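Local structure of segregation protein (Thermus thermophilus, 1WCV) at residues 93-104 with 125-133; 35-45 with 111-121. The protein hydrolyses ATP, binds double-stranded DNA cooperatively in an ATP-dependent way, and probably takes part in chromosome partitioning. All blocks are in the same frame, centred on the assembly; numbering follows the deposited sequence.

Both contacts belong to the P-loop ATPase core of this ParA-family protein. Contact 2 joins strands 38-42 and 114-118 inside the central sheet, with its centre about 7 Å from the centre of the chain. Contact 1 packs helix 125-133 against the ends of helices 89-96 and 102-106, about 16 Å from that centre. The two contact centres lie about 15 Å apart. In the chain the segments alternate: 35-45, 93-104, 111-121, 125-133. Strand 114-118 leads through a short loop to helix 125-133. Thr-127 OG1 probably hydrogen-bonds Pro-120 O, a direct touch between the contacts. Both thus lie near the nucleotide-binding site, Asp-118 most closely.

Contact 1 of 2, residues 93-104 with 125-133; sequences TVELAGAPTALR and PLTLNALAA
Asn-129 on helix 125-133 reaches into two successive turns, 96-99 and 99-102, and makes the main polar link of this contact. Its OD1 accepts from Leu-103 N at 3.1 Å. The donor sits above the carbonyl plane, 36° out of it. On the other branch, Asn-129 ND2 gives a weak bond to Ala-99 O at 3.4 Å. The same ND2 also bonds Pro-125 O one helical turn back, at 2.7 Å and close to the amide plane. That bond helps fix the rotation of the amide. Leu-96 CB lies 3.4 Å from Asn-129 ND2, and the two side chains cross at about a right angle.

Apolar contacts flank the amide. Ala-97 CB meets Pro-125 CG at 3.7 Å. Leu-96 CD1 meets Leu-126 CD2. At the far end Arg-104 CB packs on Ala-133 CB at 3.6 Å. With its chain bent at chi3 (71°), Arg-104 brings NH2 to Ala-132 O for a weak bond. A water takes the N-H of Arg-104 and lies within bonding distance of Pro-100 O and Asn-129 O, bridging the two backbones.

Further out, Leu-128 and Leu-131 pack on Val-161 of helix 146-164. Leu-96 touches Leu-65 of helix 61-65. Leu-103 and Ala-130 pack on Leu-43, in the loop just past strand 38-42.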
loop_
_atom_site.group_PDB
_atom_site.type_symbol
_atom_site.label_atom_id
_atom_site.label_comp_id
_atom_site.label_asym_id
_atom_site.label_seq_id
_atom_site.Cartn_x
_atom_site.Cartn_y
_atom_site.Cartn_z
ATOM N N THR A 93 11.713 -1.188 -35.926
ATOM C CA THR A 93 12.763 -1.646 -35.005
ATOM C C THR A 93 14.103 -1.855 -35.714
ATOM O O THR A 93 15.190 -1.605 -35.154
ATOM C CB THR A 93 12.333 -2.943 -34.277
ATOM O OG1 THR A 93 12.225 -2.659 -32.868
ATOM C CG2 THR A 93 13.327 -4.108 -34.518
ATOM N N VAL A 94 14.025 -2.317 -36.960
ATOM C CA VAL A 94 15.214 -2.493 -37.732
ATOM C C VAL A 94 15.879 -1.109 -37.774
ATOM O O VAL A 94 17.051 -0.990 -37.412
ATOM C CB VAL A 94 14.909 -3.008 -39.155
ATOM C CG1 VAL A 94 16.070 -2.620 -40.042
ATOM C CG2 VAL A 94 14.765 -4.563 -39.185
ATOM N N GLU A 95 15.129 -0.060 -38.151
ATOM C CA GLU A 95 15.612 1.344 -38.251
ATOM C C GLU A 95 15.742 2.152 -36.927
ATOM O O GLU A 95 16.606 3.105 -36.800
ATOM C CB GLU A 95 14.674 2.104 -39.187
ATOM C CG GLU A 95 13.619 1.235 -39.911
ATOM C CD GLU A 95 12.478 2.072 -40.423
ATOM O OE1 GLU A 95 12.055 1.869 -41.594
ATOM O OE2 GLU A 95 11.972 2.942 -39.661
ATOM N N LEU A 96 14.892 1.823 -35.955
ATOM C CA LEU A 96 14.934 2.495 -34.662
ATOM C C LEU A 96 16.240 2.124 -33.996
ATOM O O LEU A 96 16.728 2.848 -33.137
ATOM C CB LEU A 96 13.752 2.088 -33.778
ATOM C CG LEU A 96 12.383 2.596 -34.241
ATOM C CD1 LEU A 96 11.343 2.233 -33.204
ATOM C CD2 LEU A 96 12.400 4.109 -34.448
ATOM N N ALA A 97 16.805 0.990 -34.395
ATOM C CA ALA A 97 18.092 0.564 -33.861
ATOM C C ALA A 97 19.109 1.560 -34.405
ATOM O O ALA A 97 19.284 1.680 -35.618
ATOM C CB ALA A 97 18.421 -0.840 -34.339
ATOM N N GLY A 98 19.766 2.279 -33.503
ATOM C CA GLY A 98 20.727 3.279 -33.921
ATOM C C GLY A 98 20.057 4.640 -33.855
ATOM O O GLY A 98 20.703 5.674 -34.021
ATOM N N ALA A 99 18.745 4.626 -33.621
ATOM C CA ALA A 99 17.942 5.842 -33.510
ATOM C C ALA A 99 17.095 5.730 -32.240
ATOM O O ALA A 99 15.872 5.567 -32.297
ATOM C CB ALA A 99 17.044 5.999 -34.736
ATOM N N PRO A 100 17.750 5.809 -31.073
ATOM C CA PRO A 100 17.132 5.721 -29.749
ATOM C C PRO A 100 16.176 6.848 -29.360
ATOM O O PRO A 100 15.263 6.637 -28.566
ATOM C CB PRO A 100 18.340 5.641 -28.818
ATOM C CG PRO A 100 19.372 6.431 -29.538
ATOM C CD PRO A 100 19.212 5.943 -30.951
ATOM N N THR A 101 16.379 8.038 -29.912
ATOM C CA THR A 101 15.519 9.171 -29.575
ATOM C C THR A 101 14.407 9.391 -30.592
ATOM O O THR A 101 13.767 10.442 -30.607
ATOM C CB THR A 101 16.339 10.474 -29.452
ATOM O OG1 THR A 101 16.843 10.847 -30.740
ATOM C CG2 THR A 101 17.511 10.273 -28.495
ATOM N N ALA A 102 14.175 8.397 -31.436
ATOM C CA ALA A 102 13.141 8.492 -32.456
ATOM C C ALA A 102 11.781 8.800 -31.840
ATOM O O ALA A 102 11.228 9.887 -32.033
ATOM C CB ALA A 102 13.071 7.196 -33.240
ATOM N N LEU A 103 11.247 7.833 -31.104
ATOM C CA LEU A 103 9.952 7.980 -30.455
ATOM C C LEU A 103 9.821 9.333 -29.772
ATOM O O LEU A 103 8.846 10.048 -29.981
ATOM C CB LEU A 103 9.749 6.864 -29.424
ATOM C CG LEU A 103 8.436 6.882 -28.630
ATOM C CD1 LEU A 103 7.254 6.852 -29.582
ATOM C CD2 LEU A 103 8.393 5.685 -27.694
ATOM N N ARG A 104 10.814 9.685 -28.965
ATOM C CA ARG A 104 10.796 10.949 -28.242
ATOM C C ARG A 104 10.489 12.156 -29.123
ATOM O O ARG A 104 9.625 12.970 -28.792
ATOM C CB ARG A 104 12.136 11.169 -27.537
ATOM C CG ARG A 104 12.179 12.427 -26.690
ATOM C CD ARG A 104 13.437 12.470 -25.846
ATOM N NE ARG A 104 14.635 12.702 -26.645
ATOM C CZ ARG A 104 15.873 12.485 -26.213
ATOM N NH1 ARG A 104 16.905 12.731 -27.007
ATOM N NH2 ARG A 104 16.080 12.005 -24.992
ATOM N N PRO A 125 14.987 -2.306 -29.639
ATOM C CA PRO A 125 15.080 -0.877 -29.950
ATOM C C PRO A 125 13.820 -0.131 -29.510
ATOM O O PRO A 125 13.872 1.062 -29.227
ATOM C CB PRO A 125 15.276 -0.868 -31.465
ATOM C CG PRO A 125 16.113 -2.119 -31.675
ATOM C CD PRO A 125 15.389 -3.128 -30.798
ATOM N N LEU A 126 12.695 -0.839 -29.454
ATOM C CA LEU A 126 11.438 -0.223 -29.033
ATOM C C LEU A 126 11.452 0.026 -27.534
ATOM O O LEU A 126 10.954 1.048 -27.064
ATOM C CB LEU A 126 10.247 -1.107 -29.422
ATOM C CG LEU A 126 9.765 -0.837 -30.853
ATOM C CD1 LEU A 126 8.875 -1.959 -31.355
ATOM C CD2 LEU A 126 9.027 0.497 -30.870
ATOM N N THR A 127 12.040 -0.899 -26.786
ATOM C CA THR A 127 12.129 -0.732 -25.341
ATOM C C THR A 127 13.037 0.461 -25.090
ATOM O O THR A 127 12.725 1.345 -24.293
ATOM C CB THR A 127 12.760 -1.959 -24.669
ATOM O OG1 THR A 127 12.062 -3.137 -25.083
ATOM C CG2 THR A 127 12.695 -1.831 -23.144
ATOM N N LEU A 128 14.169 0.477 -25.784
ATOM C CA LEU A 128 15.130 1.554 -25.628
ATOM C C LEU A 128 14.505 2.894 -26.005
ATOM O O LEU A 128 14.740 3.900 -25.345
ATOM C CB LEU A 128 16.372 1.279 -26.482
ATOM C CG LEU A 128 17.570 2.216 -26.303
ATOM C CD1 LEU A 128 17.262 3.568 -26.894
ATOM C CD2 LEU A 128 17.911 2.346 -24.827
ATOM N N ASN A 129 13.712 2.914 -27.068
ATOM C CA ASN A 129 13.065 4.161 -27.475
ATOM C C ASN A 129 12.093 4.649 -26.400
ATOM O O ASN A 129 11.889 5.852 -26.230
ATOM C CB ASN A 129 12.326 3.973 -28.804
ATOM C CG ASN A 129 13.164 4.389 -29.995
ATOM O OD1 ASN A 129 13.260 5.576 -30.320
ATOM N ND2 ASN A 129 13.796 3.415 -30.640
ATOM N N ALA A 130 11.497 3.713 -25.672
ATOM C CA ALA A 130 10.565 4.072 -24.610
ATOM C C ALA A 130 11.339 4.720 -23.468
ATOM O O ALA A 130 10.943 5.761 -22.937
ATOM C CB ALA A 130 9.836 2.824 -24.111
ATOM N N LEU A 131 12.461 4.106 -23.110
ATOM C CA LEU A 131 13.289 4.606 -22.028
ATOM C C LEU A 131 13.936 5.945 -22.348
ATOM O O LEU A 131 14.171 6.758 -21.456
ATOM C CB LEU A 131 14.365 3.581 -21.680
ATOM C CG LEU A 131 13.827 2.264 -21.122
ATOM C CD1 LEU A 131 14.974 1.347 -20.726
ATOM C CD2 LEU A 131 12.946 2.563 -19.925
ATOM N N ALA A 132 14.222 6.173 -23.625
ATOM C CA ALA A 132 14.852 7.420 -24.041
ATOM C C ALA A 132 13.859 8.569 -24.100
ATOM O O ALA A 132 14.251 9.733 -24.081
ATOM C CB ALA A 132 15.525 7.240 -25.401
ATOM N N ALA A 133 12.570 8.244 -24.146
ATOM C CA ALA A 133 11.531 9.267 -24.226
ATOM C C ALA A 133 10.809 9.543 -22.907
ATOM O O ALA A 133 10.212 10.608 -22.721
ATOM C CB ALA A 133 10.519 8.872 -25.286
HETATM O O HOH W 1 12.853 7.838 -27.770
#

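Contact 2 of 2, residues 35-45 with 111-121; sequences GKRVLLVDLDP and GYDLVLLDAPP
Gly-111 O lies 3.5 Å from Arg-37 CD, where the segments first meet. Next, the Tyr-112 ring lies with one face over Leu-39. Leu-39 CB stands 3.6 Å from the ring centroid, 5° off the normal, a CH-pi contact. The phenol OH bonds His-81 on strand 80-83.

Asp-113 grips Arg-37 twice. Its OD2 takes the backbone N of Arg-37 at 2.8 Å on the anti lone pair, with an N-H...O angle of 176°. The same oxygen forms a salt bridge with Arg-37 NH2 at 3.2 Å. A water donates to this OD2 and to Gly-35 O. Arg-37 O in turn accepts from both Asp-113 N and Leu-114 N.

From Leu-114 the strands pair in parallel, 16° apart. Leu-114 O accepts from Leu-39 N, and Leu-116 N gives to Leu-39 O at 2.8 Å. Leu-116 CB packs on Leu-40 CD1, on the face covered by helix 18-33. Leu-117 lies beside Val-41 on the other face, pointing the same way, with CD2 3.7 Å from Val-41 CB.

Asp-118 O accepts from Leu-43 N. Asp-118 OD2 and Asp-42 OD1 are 4.3 Å apart, and one water lies within bonding distance of both. Asp-118 OD1 makes a salt bridge with Lys-20, and OD2 a hydrogen bond with Thr-21. Asp-42 bonds Thr-50. Pro-120 CB finally rests against Asp-44 CG.

A parallel strand of the central sheet with an aspartate at its C-terminal end, next to the P-loop lysine and threonine, is the Walker B feature of P-loop NTPases. Lys-20 binds ATP and Thr-21 binds magnesium. The place of Asp-118 is consistent with the Walker B aspartate.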
loop_
_atom_site.group_PDB
_atom_site.type_symbol
_atom_site.label_atom_id
_atom_site.label_comp_id
_atom_site.label_asym_id
_atom_site.label_seq_id
_atom_site.Cartn_x
_atom_site.Cartn_y
_atom_site.Cartn_z
ATOM N N GLY A 35 -9.301 12.117 -13.510
ATOM C CA GLY A 35 -9.454 13.378 -14.213
ATOM C C GLY A 35 -8.240 13.808 -15.012
ATOM O O GLY A 35 -8.038 15.000 -15.251
ATOM N N LYS A 36 -7.431 12.842 -15.433
ATOM C CA LYS A 36 -6.232 13.138 -16.213
ATOM C C LYS A 36 -6.441 12.789 -17.684
ATOM O O LYS A 36 -7.089 11.791 -17.997
ATOM C CB LYS A 36 -5.050 12.314 -15.692
ATOM C CG LYS A 36 -4.740 12.465 -14.212
ATOM C CD LYS A 36 -4.084 13.794 -13.895
ATOM C CE LYS A 36 -3.591 13.813 -12.458
ATOM N NZ LYS A 36 -2.870 15.066 -12.115
ATOM N N ARG A 37 -5.903 13.613 -18.584
ATOM C CA ARG A 37 -5.990 13.322 -20.014
ATOM C C ARG A 37 -4.837 12.347 -20.191
ATOM O O ARG A 37 -3.680 12.715 -20.001
ATOM C CB ARG A 37 -5.727 14.567 -20.861
ATOM C CG ARG A 37 -6.664 15.731 -20.610
ATOM C CD ARG A 37 -6.533 16.760 -21.719
ATOM N NE ARG A 37 -6.915 18.096 -21.278
ATOM C CZ ARG A 37 -6.208 18.826 -20.422
ATOM N NH1 ARG A 37 -6.628 20.033 -20.070
ATOM N NH2 ARG A 37 -5.075 18.352 -19.925
ATOM N N VAL A 38 -5.146 11.112 -20.558
ATOM C CA VAL A 38 -4.114 10.094 -20.681
ATOM C C VAL A 38 -3.994 9.413 -22.031
ATOM O O VAL A 38 -4.989 9.049 -22.655
ATOM C CB VAL A 38 -4.337 9.003 -19.613
ATOM C CG1 VAL A 38 -3.311 7.885 -19.761
ATOM C CG2 VAL A 38 -4.276 9.625 -18.227
ATOM N N LEU A 39 -2.750 9.228 -22.458
ATOM C CA LEU A 39 -2.451 8.544 -23.703
ATOM C C LEU A 39 -1.657 7.281 -23.370
ATOM O O LEU A 39 -0.646 7.344 -22.676
ATOM C CB LEU A 39 -1.608 9.429 -24.624
ATOM C CG LEU A 39 -1.101 8.723 -25.883
ATOM C CD1 LEU A 39 -2.277 8.278 -26.744
ATOM C CD2 LEU A 39 -0.197 9.663 -26.657
ATOM N N LEU A 40 -2.144 6.137 -23.831
ATOM C CA LEU A 40 -1.443 4.877 -23.622
ATOM C C LEU A 40 -0.904 4.495 -24.987
ATOM O O LEU A 40 -1.661 4.419 -25.956
ATOM C CB LEU A 40 -2.386 3.779 -23.130
ATOM C CG LEU A 40 -1.789 2.368 -23.041
ATOM C CD1 LEU A 40 -0.634 2.354 -22.046
ATOM C CD2 LEU A 40 -2.865 1.370 -22.624
ATOM N N VAL A 41 0.403 4.268 -25.059
ATOM C CA VAL A 41 1.045 3.888 -26.307
ATOM C C VAL A 41 1.544 2.455 -26.227
ATOM O O VAL A 41 2.353 2.119 -25.359
ATOM C CB VAL A 41 2.247 4.807 -26.615
ATOM C CG1 VAL A 41 2.847 4.438 -27.958
ATOM C CG2 VAL A 41 1.817 6.270 -26.595
ATOM N N ASP A 42 1.043 1.610 -27.119
ATOM C CA ASP A 42 1.463 0.217 -27.169
ATOM C C ASP A 42 2.713 0.178 -28.044
ATOM O O ASP A 42 2.636 0.415 -29.252
ATOM C CB ASP A 42 0.370 -0.655 -27.795
ATOM C CG ASP A 42 0.641 -2.144 -27.624
ATOM O OD1 ASP A 42 1.777 -2.504 -27.244
ATOM O OD2 ASP A 42 -0.276 -2.959 -27.875
ATOM N N LEU A 43 3.862 -0.101 -27.437
ATOM C CA LEU A 43 5.112 -0.154 -28.191
ATOM C C LEU A 43 5.581 -1.583 -28.444
ATOM O O LEU A 43 6.689 -1.801 -28.936
ATOM C CB LEU A 43 6.210 0.620 -27.452
ATOM C CG LEU A 43 6.039 2.135 -27.345
ATOM C CD1 LEU A 43 7.155 2.726 -26.494
ATOM C CD2 LEU A 43 6.062 2.743 -28.741
ATOM N N ASP A 44 4.742 -2.554 -28.112
ATOM C CA ASP A 44 5.104 -3.950 -28.307
ATOM C C ASP A 44 4.585 -4.460 -29.641
ATOM O O ASP A 44 3.395 -4.365 -29.924
ATOM C CB ASP A 44 4.524 -4.821 -27.191
ATOM C CG ASP A 44 5.153 -6.203 -27.146
ATOM O OD1 ASP A 44 5.368 -6.805 -28.219
ATOM O OD2 ASP A 44 5.430 -6.695 -26.036
ATOM N N PRO A 45 5.474 -5.012 -30.479
ATOM C CA PRO A 45 5.053 -5.531 -31.782
ATOM C C PRO A 45 3.956 -6.584 -31.626
ATOM O O PRO A 45 3.203 -6.852 -32.561
ATOM C CB PRO A 45 6.342 -6.119 -32.349
ATOM C CG PRO A 45 7.394 -5.230 -31.760
ATOM C CD PRO A 45 6.936 -5.104 -30.326
ATOM N N GLY A 111 -0.647 17.640 -25.578
ATOM C CA GLY A 111 -2.032 17.820 -25.177
ATOM C C GLY A 111 -2.492 16.913 -24.045
ATOM O O GLY A 111 -3.627 17.016 -23.580
ATOM N N TYR A 112 -1.614 16.021 -23.594
ATOM C CA TYR A 112 -1.962 15.100 -22.518
ATOM C C TYR A 112 -1.274 15.438 -21.199
ATOM O O TYR A 112 -0.217 16.066 -21.175
ATOM C CB TYR A 112 -1.600 13.667 -22.924
ATOM C CG TYR A 112 -2.381 13.145 -24.108
ATOM C CD1 TYR A 112 -3.692 12.700 -23.960
ATOM C CD2 TYR A 112 -1.819 13.124 -25.387
ATOM C CE1 TYR A 112 -4.426 12.248 -25.050
ATOM C CE2 TYR A 112 -2.544 12.674 -26.488
ATOM C CZ TYR A 112 -3.848 12.238 -26.312
ATOM O OH TYR A 112 -4.576 11.796 -27.391
ATOM N N ASP A 113 -1.897 15.029 -20.100
ATOM C CA ASP A 113 -1.327 15.242 -18.778
ATOM C C ASP A 113 -0.302 14.136 -18.543
ATOM O O ASP A 113 0.791 14.384 -18.044
ATOM C CB ASP A 113 -2.401 15.141 -17.693
ATOM C CG ASP A 113 -3.387 16.283 -17.737
ATOM O OD1 ASP A 113 -2.941 17.445 -17.662
ATOM O OD2 ASP A 113 -4.603 16.013 -17.840
ATOM N N LEU A 114 -0.678 12.914 -18.917
ATOM C CA LEU A 114 0.179 11.746 -18.733
ATOM C C LEU A 114 0.207 10.822 -19.947
ATOM O O LEU A 114 -0.820 10.572 -20.586
ATOM C CB LEU A 114 -0.296 10.942 -17.522
ATOM C CG LEU A 114 -0.403 11.673 -16.186
ATOM C CD1 LEU A 114 -1.185 10.815 -15.214
ATOM C CD2 LEU A 114 0.983 11.984 -15.643
ATOM N N VAL A 115 1.392 10.303 -20.248
ATOM C CA VAL A 115 1.576 9.396 -21.372
ATOM C C VAL A 115 2.231 8.113 -20.864
ATOM O O VAL A 115 3.320 8.157 -20.301
ATOM C CB VAL A 115 2.487 10.025 -22.442
ATOM C CG1 VAL A 115 2.551 9.112 -23.667
ATOM C CG2 VAL A 115 1.966 11.409 -22.819
ATOM N N LEU A 116 1.550 6.986 -21.039
ATOM C CA LEU A 116 2.080 5.693 -20.596
ATOM C C LEU A 116 2.595 4.923 -21.801
ATOM O O LEU A 116 1.897 4.794 -22.802
ATOM C CB LEU A 116 0.992 4.872 -19.886
ATOM C CG LEU A 116 0.700 5.199 -18.414
ATOM C CD1 LEU A 116 0.431 6.683 -18.235
ATOM C CD2 LEU A 116 -0.502 4.382 -17.947
ATOM N N LEU A 117 3.816 4.409 -21.703
ATOM C CA LEU A 117 4.407 3.657 -22.808
ATOM C C LEU A 117 4.595 2.203 -22.416
ATOM O O LEU A 117 5.451 1.899 -21.593
ATOM C CB LEU A 117 5.768 4.250 -23.166
ATOM C CG LEU A 117 5.850 5.760 -23.372
ATOM C CD1 LEU A 117 7.313 6.181 -23.431
ATOM C CD2 LEU A 117 5.108 6.148 -24.648
ATOM N N ASP A 118 3.802 1.308 -22.999
ATOM C CA ASP A 118 3.920 -0.114 -22.695
ATOM C C ASP A 118 5.033 -0.697 -23.556
ATOM O O ASP A 118 4.812 -1.058 -24.708
ATOM C CB ASP A 118 2.598 -0.836 -22.963
ATOM C CG ASP A 118 2.595 -2.255 -22.431
ATOM O OD1 ASP A 118 3.362 -2.534 -21.479
ATOM O OD2 ASP A 118 1.823 -3.094 -22.946
ATOM N N ALA A 119 6.225 -0.795 -22.973
ATOM C CA ALA A 119 7.412 -1.288 -23.669
ATOM C C ALA A 119 7.551 -2.800 -23.742
ATOM O O ALA A 119 7.167 -3.524 -22.824
ATOM C CB ALA A 119 8.654 -0.706 -23.016
ATOM N N PRO A 120 8.108 -3.300 -24.851
ATOM C CA PRO A 120 8.285 -4.747 -24.991
ATOM C C PRO A 120 9.440 -5.180 -24.087
ATOM O O PRO A 120 10.244 -4.352 -23.658
ATOM C CB PRO A 120 8.607 -4.914 -26.471
ATOM C CG PRO A 120 9.316 -3.652 -26.808
ATOM C CD PRO A 120 8.522 -2.590 -26.074
ATOM N N PRO A 121 9.530 -6.478 -23.780
ATOM C CA PRO A 121 10.614 -6.960 -22.920
ATOM C C PRO A 121 11.914 -7.159 -23.688
ATOM O O PRO A 121 11.989 -6.870 -24.883
ATOM C CB PRO A 121 10.061 -8.275 -22.394
ATOM C CG PRO A 121 9.298 -8.789 -23.580
ATOM C CD PRO A 121 8.552 -7.548 -24.044
HETATM O O HOH W 2 -6.400 17.269 -16.315
HETATM O O HOH W 3 1.637 -4.281 -25.252
#